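Luciferase-like enzymeAMP-CoA-ligase (Zophobas atratus, PDB 4W8O) probably activates carboxylic acids with ATP and passes them to coenzyme A, as related AMP-forming ligases of the luciferase family do. Local coordinates at residues K9-N14 with F202-E207; L100-S105 with E125-L130; P354-K359 with V379-M384. All coordinates share one frame; numbering follows the deposited sequence.

Contact 1 opens first. Contact 2 opens and closes between its two segments, and contact 3 comes after both. Contacts 1 and 3 are neighbours, with centres about 11 Å apart. They touch where the loop after strand 6-7 runs beside R355: K9 O lies 2.8 Å from R355 N. Strand 6-7 is also the edge strand next to 357-362, so the N-terminal chain is held by the antiparallel sheet and by helix 199-211 together. Contact 2 lies across the centre of the chain, about 34 Å from each of the others, between centres. It belongs to the eight-stranded mixed sheet, whose strand 194-198 leads into helix 199-211 of contact 1.

Contact 1 (K9-N14 with F202-E207); sequences KEFHPN and FLQIVE
E207 stretches to N14 with CD anti to CA (chi2 175°), which carries its carboxylate off helix 199-211 to the backbone of the N-terminal loop. F11 CG sits between the backbone N and the carbonyl carbon (chi1 66°), and its ring reaches the same helix. N14 N points almost straight at E207 OE2, with an N-H...O angle of 176° and use of the syn lone pair. The 2.5 Å between N14 N and E207 OE2 is short, and its exact value is doubtful. A water also bridges E207 OE2 and N14 ND2. It donates to the carboxylate and accepts from the amide. The other oxygen is gripped twice. Q204 NE2 donates to E207 OE1 over 2.9 Å on the anti side, somewhat out of the carboxylate plane, and F15 N donates to it as well. These bonds fix the rotation of the carboxylate. The Q204 amide is nearly coplanar with the F11 ring, and Q204 OE1 meets the ring edge at F11 CZ, 3.5 Å away. P13 CB packs on Q204 NE2 at 3.8 Å. Replacing E207 by alanine is likely to leave N14 N and F15 N without this acceptor and the Q204 amide freer to turn. Around the contact, F11 stacks on Y211 further along helix 199-211 and makes a cation-pi contact with R355. The loop thus lies between that helix and the segment leading into strand 357-362, on its way from strand 6-7 to helix 20-30.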
loop_
_atom_site.group_PDB
_atom_site.type_symbol
_atom_site.label_atom_id
_atom_site.label_comp_id
_atom_site.label_asym_id
_atom_site.label_seq_id
_atom_site.Cartn_x
_atom_site.Cartn_y
_atom_site.Cartn_z
ATOM N N LYS A 9 -16.647 -10.648 -7.728
ATOM C CA LYS A 9 -17.427 -11.526 -6.868
ATOM C C LYS A 9 -17.771 -10.807 -5.575
ATOM O O LYS A 9 -17.061 -9.890 -5.159
ATOM C CB LYS A 9 -16.652 -12.815 -6.557
ATOM C CG LYS A 9 -15.553 -12.636 -5.516
ATOM C CD LYS A 9 -14.814 -13.929 -5.196
ATOM C CE LYS A 9 -13.752 -13.668 -4.137
ATOM N NZ LYS A 9 -12.828 -14.812 -3.927
ATOM N N GLU A 10 -18.850 -11.233 -4.932
ATOM C CA GLU A 10 -19.269 -10.622 -3.674
ATOM C C GLU A 10 -18.469 -11.157 -2.493
ATOM O O GLU A 10 -17.907 -12.257 -2.542
ATOM C CB GLU A 10 -20.773 -10.832 -3.432
ATOM C CG GLU A 10 -21.669 -9.844 -4.173
ATOM C CD GLU A 10 -21.536 -8.405 -3.675
ATOM O OE1 GLU A 10 -22.059 -7.498 -4.353
ATOM O OE2 GLU A 10 -20.920 -8.169 -2.611
ATOM N N PHE A 11 -18.381 -10.336 -1.448
ATOM C CA PHE A 11 -17.956 -10.794 -0.129
ATOM C C PHE A 11 -18.713 -9.988 0.907
ATOM O O PHE A 11 -19.323 -8.980 0.578
ATOM C CB PHE A 11 -16.427 -10.720 0.068
ATOM C CG PHE A 11 -15.843 -9.317 0.072
ATOM C CD1 PHE A 11 -15.830 -8.549 1.227
ATOM C CD2 PHE A 11 -15.237 -8.799 -1.074
ATOM C CE1 PHE A 11 -15.268 -7.277 1.227
ATOM C CE2 PHE A 11 -14.673 -7.532 -1.081
ATOM C CZ PHE A 11 -14.683 -6.769 0.074
ATOM N N HIS A 12 -18.696 -10.455 2.148
ATOM C CA HIS A 12 -19.356 -9.764 3.241
ATOM C C HIS A 12 -18.297 -8.977 4.016
ATOM O O HIS A 12 -17.449 -9.582 4.666
ATOM C CB HIS A 12 -20.054 -10.768 4.158
ATOM C CG HIS A 12 -20.597 -10.152 5.407
ATOM N ND1 HIS A 12 -21.819 -9.517 5.452
ATOM C CD2 HIS A 12 -20.065 -10.036 6.647
ATOM C CE1 HIS A 12 -22.026 -9.051 6.670
ATOM N NE2 HIS A 12 -20.975 -9.349 7.413
ATOM N N PRO A 13 -18.322 -7.632 3.936
ATOM C CA PRO A 13 -17.256 -6.894 4.628
ATOM C C PRO A 13 -17.325 -7.030 6.142
ATOM O O PRO A 13 -18.398 -6.893 6.715
ATOM C CB PRO A 13 -17.494 -5.436 4.193
ATOM C CG PRO A 13 -18.230 -5.544 2.895
ATOM C CD PRO A 13 -19.133 -6.737 3.092
ATOM N N ASN A 14 -16.193 -7.332 6.775
ATOM C CA ASN A 14 -16.109 -7.410 8.231
ATOM C C ASN A 14 -15.429 -6.207 8.881
ATOM O O ASN A 14 -15.485 -6.054 10.099
ATOM C CB ASN A 14 -15.382 -8.690 8.651
ATOM C CG ASN A 14 -16.211 -9.932 8.408
ATOM O OD1 ASN A 14 -17.385 -9.985 8.770
ATOM N ND2 ASN A 14 -15.606 -10.944 7.798
ATOM N N PHE A 202 -10.110 2.920 3.079
ATOM C CA PHE A 202 -8.823 2.245 3.172
ATOM C C PHE A 202 -8.984 0.803 3.636
ATOM O O PHE A 202 -8.332 -0.102 3.111
ATOM C CB PHE A 202 -7.820 2.961 4.081
ATOM C CG PHE A 202 -6.430 2.398 3.953
ATOM C CD1 PHE A 202 -5.678 2.648 2.816
ATOM C CD2 PHE A 202 -5.905 1.564 4.921
ATOM C CE1 PHE A 202 -4.409 2.109 2.659
ATOM C CE2 PHE A 202 -4.644 1.022 4.774
ATOM C CZ PHE A 202 -3.896 1.288 3.639
ATOM N N LEU A 203 -9.846 0.584 4.622
ATOM C CA LEU A 203 -10.105 -0.767 5.085
ATOM C C LEU A 203 -10.703 -1.656 3.984
ATOM O O LEU A 203 -10.486 -2.872 3.993
ATOM C CB LEU A 203 -10.994 -0.751 6.333
ATOM C CG LEU A 203 -10.226 -0.361 7.603
ATOM C CD1 LEU A 203 -11.175 -0.194 8.775
ATOM C CD2 LEU A 203 -9.154 -1.395 7.928
ATOM N N GLN A 204 -11.427 -1.064 3.033
ATOM C CA GLN A 204 -11.905 -1.835 1.880
ATOM C C GLN A 204 -10.812 -2.122 0.861
ATOM O O GLN A 204 -10.848 -3.159 0.204
ATOM C CB GLN A 204 -13.125 -1.188 1.221
ATOM C CG GLN A 204 -14.403 -1.358 2.034
ATOM C CD GLN A 204 -14.619 -2.799 2.517
ATOM O OE1 GLN A 204 -14.848 -3.706 1.714
ATOM N NE2 GLN A 204 -14.535 -3.012 3.831
ATOM N N ILE A 205 -9.831 -1.232 0.728
ATOM C CA ILE A 205 -8.660 -1.564 -0.082
ATOM C C ILE A 205 -8.028 -2.837 0.492
ATOM O O ILE A 205 -7.679 -3.759 -0.247
ATOM C CB ILE A 205 -7.606 -0.437 -0.105
ATOM C CG1 ILE A 205 -8.144 0.757 -0.895
ATOM C CG2 ILE A 205 -6.302 -0.951 -0.716
ATOM C CD1 ILE A 205 -7.301 2.010 -0.801
ATOM N N VAL A 206 -7.889 -2.862 1.815
ATOM C CA VAL A 206 -7.270 -3.971 2.520
ATOM C C VAL A 206 -8.137 -5.237 2.433
ATOM O O VAL A 206 -7.635 -6.313 2.123
ATOM C CB VAL A 206 -7.019 -3.620 4.007
ATOM C CG1 VAL A 206 -6.576 -4.847 4.785
ATOM C CG2 VAL A 206 -5.985 -2.504 4.123
ATOM N N GLU A 207 -9.432 -5.094 2.697
ATOM C CA GLU A 207 -10.322 -6.246 2.717
ATOM C C GLU A 207 -10.537 -6.822 1.313
ATOM O O GLU A 207 -10.571 -8.042 1.147
ATOM C CB GLU A 207 -11.656 -5.895 3.389
ATOM C CG GLU A 207 -12.215 -7.061 4.173
ATOM C CD GLU A 207 -13.472 -6.733 4.956
ATOM O OE1 GLU A 207 -13.820 -5.543 5.131
ATOM O OE2 GLU A 207 -14.108 -7.696 5.409
HETATM O O HOH W 1 -13.194 -10.425 6.019
#

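Contact 2 (L100-S105 with E125-L130)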
loop_
_atom_site.group_PDB
_atom_site.type_symbol
_atom_site.label_atom_id
_atom_site.label_comp_id
_atom_site.label_asym_id
_atom_site.label_seq_id
_atom_site.Cartn_x
_atom_site.Cartn_y
_atom_site.Cartn_z
ATOM N N LEU A 100 6.057 10.273 3.048
ATOM C CA LEU A 100 6.838 10.903 1.990
ATOM C C LEU A 100 7.954 9.971 1.532
ATOM O O LEU A 100 8.431 9.147 2.304
ATOM C CB LEU A 100 7.459 12.201 2.486
ATOM C CG LEU A 100 6.512 13.198 3.139
ATOM C CD1 LEU A 100 7.311 14.399 3.597
ATOM C CD2 LEU A 100 5.389 13.622 2.206
ATOM N N ASP A 101 8.363 10.109 0.277
ATOM C CA ASP A 101 9.429 9.286 -0.289
ATOM C C ASP A 101 10.761 9.978 -0.001
ATOM O O ASP A 101 10.966 11.111 -0.435
ATOM C CB ASP A 101 9.235 9.133 -1.801
ATOM C CG ASP A 101 10.089 8.017 -2.416
ATOM O OD1 ASP A 101 11.129 7.619 -1.837
ATOM O OD2 ASP A 101 9.712 7.548 -3.517
ATOM N N PRO A 102 11.667 9.297 0.723
ATOM C CA PRO A 102 12.999 9.835 1.009
ATOM C C PRO A 102 13.843 10.128 -0.239
ATOM O O PRO A 102 14.779 10.901 -0.149
ATOM C CB PRO A 102 13.669 8.728 1.830
ATOM C CG PRO A 102 12.563 7.898 2.355
ATOM C CD PRO A 102 11.475 7.965 1.324
ATOM N N THR A 103 13.506 9.529 -1.381
ATOM C CA THR A 103 14.250 9.758 -2.622
ATOM C C THR A 103 13.755 10.973 -3.401
ATOM O O THR A 103 14.276 11.261 -4.474
ATOM C CB THR A 103 14.166 8.547 -3.572
ATOM O OG1 THR A 103 12.830 8.428 -4.066
ATOM C CG2 THR A 103 14.570 7.261 -2.865
ATOM N N LEU A 104 12.748 11.677 -2.895
ATOM C CA LEU A 104 12.250 12.859 -3.601
ATOM C C LEU A 104 13.123 14.083 -3.323
ATOM O O LEU A 104 13.711 14.207 -2.249
ATOM C CB LEU A 104 10.811 13.154 -3.205
ATOM C CG LEU A 104 9.770 12.176 -3.749
ATOM C CD1 LEU A 104 8.486 12.276 -2.937
ATOM C CD2 LEU A 104 9.491 12.423 -5.227
ATOM N N SER A 105 13.180 14.985 -4.297
ATOM C CA SER A 105 13.937 16.222 -4.173
ATOM C C SER A 105 13.328 17.134 -3.125
ATOM O O SER A 105 12.177 16.955 -2.717
ATOM C CB SER A 105 13.956 16.970 -5.507
ATOM O OG SER A 105 12.680 17.523 -5.791
ATOM N N GLU A 125 17.277 9.423 10.131
ATOM C CA GLU A 125 18.468 10.282 10.195
ATOM C C GLU A 125 18.944 10.728 8.809
ATOM O O GLU A 125 19.349 11.877 8.619
ATOM C CB GLU A 125 19.612 9.563 10.913
ATOM C CG GLU A 125 19.423 9.461 12.416
ATOM C CD GLU A 125 20.552 8.708 13.108
ATOM O OE1 GLU A 125 21.395 8.103 12.417
ATOM O OE2 GLU A 125 20.595 8.708 14.351
ATOM N N GLU A 126 18.858 9.823 7.842
ATOM C CA GLU A 126 19.374 10.062 6.495
ATOM C C GLU A 126 18.548 11.089 5.714
ATOM O O GLU A 126 19.009 11.636 4.731
ATOM C CB GLU A 126 19.406 8.752 5.700
ATOM C CG GLU A 126 20.299 7.665 6.282
ATOM C CD GLU A 126 19.674 6.895 7.445
ATOM O OE1 GLU A 126 18.504 7.157 7.805
ATOM O OE2 GLU A 126 20.373 6.031 8.020
ATOM N N SER A 127 17.316 11.328 6.140
ATOM C CA SER A 127 16.421 12.240 5.445
ATOM C C SER A 127 16.171 13.511 6.275
ATOM O O SER A 127 15.339 14.341 5.910
ATOM C CB SER A 127 15.095 11.522 5.144
ATOM O OG SER A 127 15.282 10.420 4.260
ATOM N N LEU A 128 16.892 13.667 7.386
ATOM C CA LEU A 128 16.689 14.815 8.269
ATOM C C LEU A 128 16.969 16.159 7.579
ATOM O O LEU A 128 16.142 17.063 7.649
ATOM C CB LEU A 128 17.528 14.670 9.548
ATOM C CG LEU A 128 17.506 15.830 10.545
ATOM C CD1 LEU A 128 16.088 16.226 10.912
ATOM C CD2 LEU A 128 18.303 15.465 11.787
ATOM N N LYS A 129 18.111 16.285 6.905
ATOM C CA LYS A 129 18.460 17.537 6.204
ATOM C C LYS A 129 17.452 17.865 5.100
ATOM O O LYS A 129 17.057 19.012 4.923
ATOM C CB LYS A 129 19.863 17.468 5.592
ATOM C CG LYS A 129 21.011 17.772 6.548
ATOM C CD LYS A 129 22.262 18.147 5.765
ATOM C CE LYS A 129 23.532 18.068 6.603
ATOM N NZ LYS A 129 23.516 18.989 7.771
ATOM N N LEU A 130 17.059 16.849 4.347
ATOM C CA LEU A 130 16.030 16.991 3.323
ATOM C C LEU A 130 14.749 17.613 3.897
ATOM O O LEU A 130 14.227 18.590 3.361
ATOM C CB LEU A 130 15.729 15.616 2.721
ATOM C CG LEU A 130 14.589 15.506 1.707
ATOM C CD1 LEU A 130 14.906 16.301 0.446
ATOM C CD2 LEU A 130 14.358 14.039 1.389
HETATM O O HOH W 2 16.620 11.163 1.846
#
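S127 OG meets P102 across the contact and is gripped by two polar partners. It is hydrogen-bonded to E124 OE2, and it accepts from a water at 2.9 Å. The same water donates to P102 O, so it ties the two loops together through one bond at each end. P102 CB lies against S127 OG at 3.4 Å, and the proline ring flanks the hydroxyl. S127 stands at the N-cap position of helix 128-138, but its side chain makes no capping bond; the hydroxyl is turned to E124 and the water.

L130 makes the apolar half. Its CG stands anti to the backbone N (chi1 175°), which sends both methyl groups toward the opposite loop. There they meet backbone rather than side chains. L130 CD2 is 3.5 Å from P102 O, and L130 CD1 is 3.6 Å from L104 O. L130 also packs on V106 of helix 106-116.

The loop they meet is shaped by a type I turn from D101 to L104. D101 OD1 accepts from T103 N at 3.1 Å, an Asx turn, and is approached from above the carboxylate plane. S105 then caps helix 106-116 by accepting from N108 N.

Both loops leave the C-terminal ends of parallel strands, 96-99 and 120-124, and each leads into a helix. This is the layout of a beta-alpha-beta crossover, here passing over strand 72-76 between the two.

Contact 3 (P354-K359 with V379-M384); sequences PRTLLK and VKSDAM
L357 and K380 pair across the beta hairpin formed by strands 357-362 and 367-380, part of a five-stranded antiparallel sheet. They are a hydrogen-bonded pair. L357 N donates to K380 O at 2.9 Å, nearly straight and in the carbonyl plane. K380 N returns a bond to L357 O at 3.0 Å, tilted from the plane of that carbonyl. The next pair, L358 with V379, is non-hydrogen-bonded. Here V379 CA comes within 3.2 Å of L357 O in a CA-H...O contact. The L358 and V379 side chains lie side by side and point the same way, with L358 CD1 against V379 CG1 at 3.9 Å. V379 reaches on to L403 and T405 of strand 403-411, the next strand over. On the other face, K380 NZ is hydrogen-bonded to D400 O.

Past the strand pairs S381 CB packs on R355 O at 3.6 Å, and two waters bridge the segments. One water donates to R355 O and accepts from D382 N. A second lies between T356 OG1 and S381 OG. S381 OG accepts from A383 N, an ST turn, inside a type I turn from S381 to M384. The turn probably helps to set D382 beside R355. T356 OG1 has a further partner in S353 OG.

The R355 chain bends at chi3 (62°), and its guanidinium has two acidic mates. NH1 pairs with E10 OE2. D382 OD2 sits at the guanidinium edge, with the guanidinium and carboxylate planes 58° apart. R355 NH2 and D382 OD2 form a salt bridge at 3.1 Å, whose hydrogen bond is weak because it is bent (131°).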
loop_
_atom_site.group_PDB
_atom_site.type_symbol
_atom_site.label_atom_id
_atom_site.label_comp_id
_atom_site.label_asym_id
_atom_site.label_seq_id
_atom_site.Cartn_x
_atom_site.Cartn_y
_atom_site.Cartn_z
ATOM N N PRO A 354 -12.855 -8.427 -6.283
ATOM C CA PRO A 354 -14.167 -8.581 -5.631
ATOM C C PRO A 354 -14.816 -7.244 -5.289
ATOM O O PRO A 354 -14.116 -6.272 -4.987
ATOM C CB PRO A 354 -13.852 -9.369 -4.349
ATOM C CG PRO A 354 -12.543 -10.022 -4.597
ATOM C CD PRO A 354 -11.790 -9.149 -5.560
ATOM N N ARG A 355 -16.145 -7.211 -5.378
ATOM C CA ARG A 355 -16.951 -6.048 -5.018
ATOM C C ARG A 355 -16.532 -4.773 -5.748
ATOM O O ARG A 355 -16.682 -3.673 -5.223
ATOM C CB ARG A 355 -16.947 -5.852 -3.492
ATOM C CG ARG A 355 -17.933 -6.772 -2.781
ATOM C CD ARG A 355 -17.965 -6.546 -1.279
ATOM N NE ARG A 355 -18.391 -5.206 -0.922
ATOM C CZ ARG A 355 -19.645 -4.825 -0.698
ATOM N NH1 ARG A 355 -20.660 -5.680 -0.796
ATOM N NH2 ARG A 355 -19.883 -3.561 -0.374
ATOM N N THR A 356 -16.026 -4.936 -6.972
ATOM C CA THR A 356 -15.576 -3.836 -7.810
ATOM C C THR A 356 -16.326 -3.867 -9.143
ATOM O O THR A 356 -16.587 -4.949 -9.692
ATOM C CB THR A 356 -14.063 -3.947 -8.078
ATOM O OG1 THR A 356 -13.348 -3.884 -6.836
ATOM C CG2 THR A 356 -13.572 -2.840 -9.003
ATOM N N LEU A 357 -16.682 -2.685 -9.651
ATOM C CA LEU A 357 -17.230 -2.549 -11.004
ATOM C C LEU A 357 -16.182 -1.922 -11.929
ATOM O O LEU A 357 -15.492 -0.978 -11.536
ATOM C CB LEU A 357 -18.482 -1.671 -10.997
ATOM C CG LEU A 357 -19.634 -2.077 -10.075
ATOM C CD1 LEU A 357 -20.682 -0.975 -10.065
ATOM C CD2 LEU A 357 -20.246 -3.402 -10.490
ATOM N N LEU A 358 -16.075 -2.441 -13.152
ATOM C CA LEU A 358 -15.159 -1.887 -14.158
ATOM C C LEU A 358 -15.847 -1.776 -15.512
ATOM O O LEU A 358 -16.460 -2.737 -15.990
ATOM C CB LEU A 358 -13.901 -2.754 -14.276
ATOM C CG LEU A 358 -12.779 -2.185 -15.154
ATOM C CD1 LEU A 358 -11.430 -2.629 -14.627
ATOM C CD2 LEU A 358 -12.920 -2.575 -16.624
ATOM N N LYS A 359 -15.757 -0.599 -16.122
ATOM C CA LYS A 359 -16.317 -0.378 -17.446
ATOM C C LYS A 359 -15.300 0.289 -18.362
ATOM O O LYS A 359 -14.372 0.957 -17.895
ATOM C CB LYS A 359 -17.606 0.454 -17.361
ATOM C CG LYS A 359 -17.423 1.877 -16.855
ATOM C CD LYS A 359 -18.752 2.610 -16.734
ATOM C CE LYS A 359 -18.526 4.081 -16.415
ATOM N NZ LYS A 359 -19.785 4.867 -16.266
ATOM N N VAL A 379 -13.876 2.840 -13.051
ATOM C CA VAL A 379 -14.057 1.866 -11.978
ATOM C C VAL A 379 -14.837 2.458 -10.806
ATOM O O VAL A 379 -14.865 3.680 -10.627
ATOM C CB VAL A 379 -12.689 1.342 -11.492
ATOM C CG1 VAL A 379 -11.962 0.636 -12.632
ATOM C CG2 VAL A 379 -11.832 2.476 -10.948
ATOM N N LYS A 380 -15.480 1.586 -10.022
ATOM C CA LYS A 380 -16.302 2.019 -8.893
ATOM C C LYS A 380 -16.386 0.945 -7.821
ATOM O O LYS A 380 -16.650 -0.207 -8.120
ATOM C CB LYS A 380 -17.715 2.378 -9.362
ATOM C CG LYS A 380 -18.576 3.026 -8.286
ATOM C CD LYS A 380 -19.906 3.481 -8.858
ATOM C CE LYS A 380 -20.805 4.101 -7.800
ATOM N NZ LYS A 380 -22.076 4.607 -8.403
ATOM N N SER A 381 -16.145 1.348 -6.576
ATOM C CA SER A 381 -16.213 0.457 -5.423
ATOM C C SER A 381 -16.163 1.264 -4.136
ATOM O O SER A 381 -15.897 2.471 -4.149
ATOM C CB SER A 381 -15.040 -0.528 -5.420
ATOM O OG SER A 381 -13.860 0.057 -4.886
ATOM N N ASP A 382 -16.372 0.570 -3.023
ATOM C CA ASP A 382 -16.321 1.183 -1.703
ATOM C C ASP A 382 -14.891 1.467 -1.246
ATOM O O ASP A 382 -14.709 2.053 -0.186
ATOM C CB ASP A 382 -17.004 0.282 -0.667
ATOM C CG ASP A 382 -18.507 0.227 -0.828
ATOM O OD1 ASP A 382 -19.085 1.001 -1.635
ATOM O OD2 ASP A 382 -19.114 -0.599 -0.119
ATOM N N ALA A 383 -13.893 1.054 -2.039
ATOM C CA ALA A 383 -12.475 1.316 -1.757
ATOM C C ALA A 383 -11.996 2.633 -2.360
ATOM O O ALA A 383 -10.830 2.984 -2.245
ATOM C CB ALA A 383 -11.616 0.177 -2.290
ATOM N N MET A 384 -12.898 3.351 -3.007
ATOM C CA MET A 384 -12.572 4.588 -3.699
ATOM C C MET A 384 -12.236 5.705 -2.710
ATOM O O MET A 384 -12.859 5.819 -1.649
ATOM C CB MET A 384 -13.785 5.014 -4.528
ATOM C CG MET A 384 -13.470 5.580 -5.896
ATOM S SD MET A 384 -14.826 5.228 -7.045
ATOM C CE MET A 384 -16.252 5.767 -6.092
HETATM O O HOH W 3 -17.630 -2.076 -3.251
HETATM O O HOH W 4 -12.270 -1.901 -5.415
#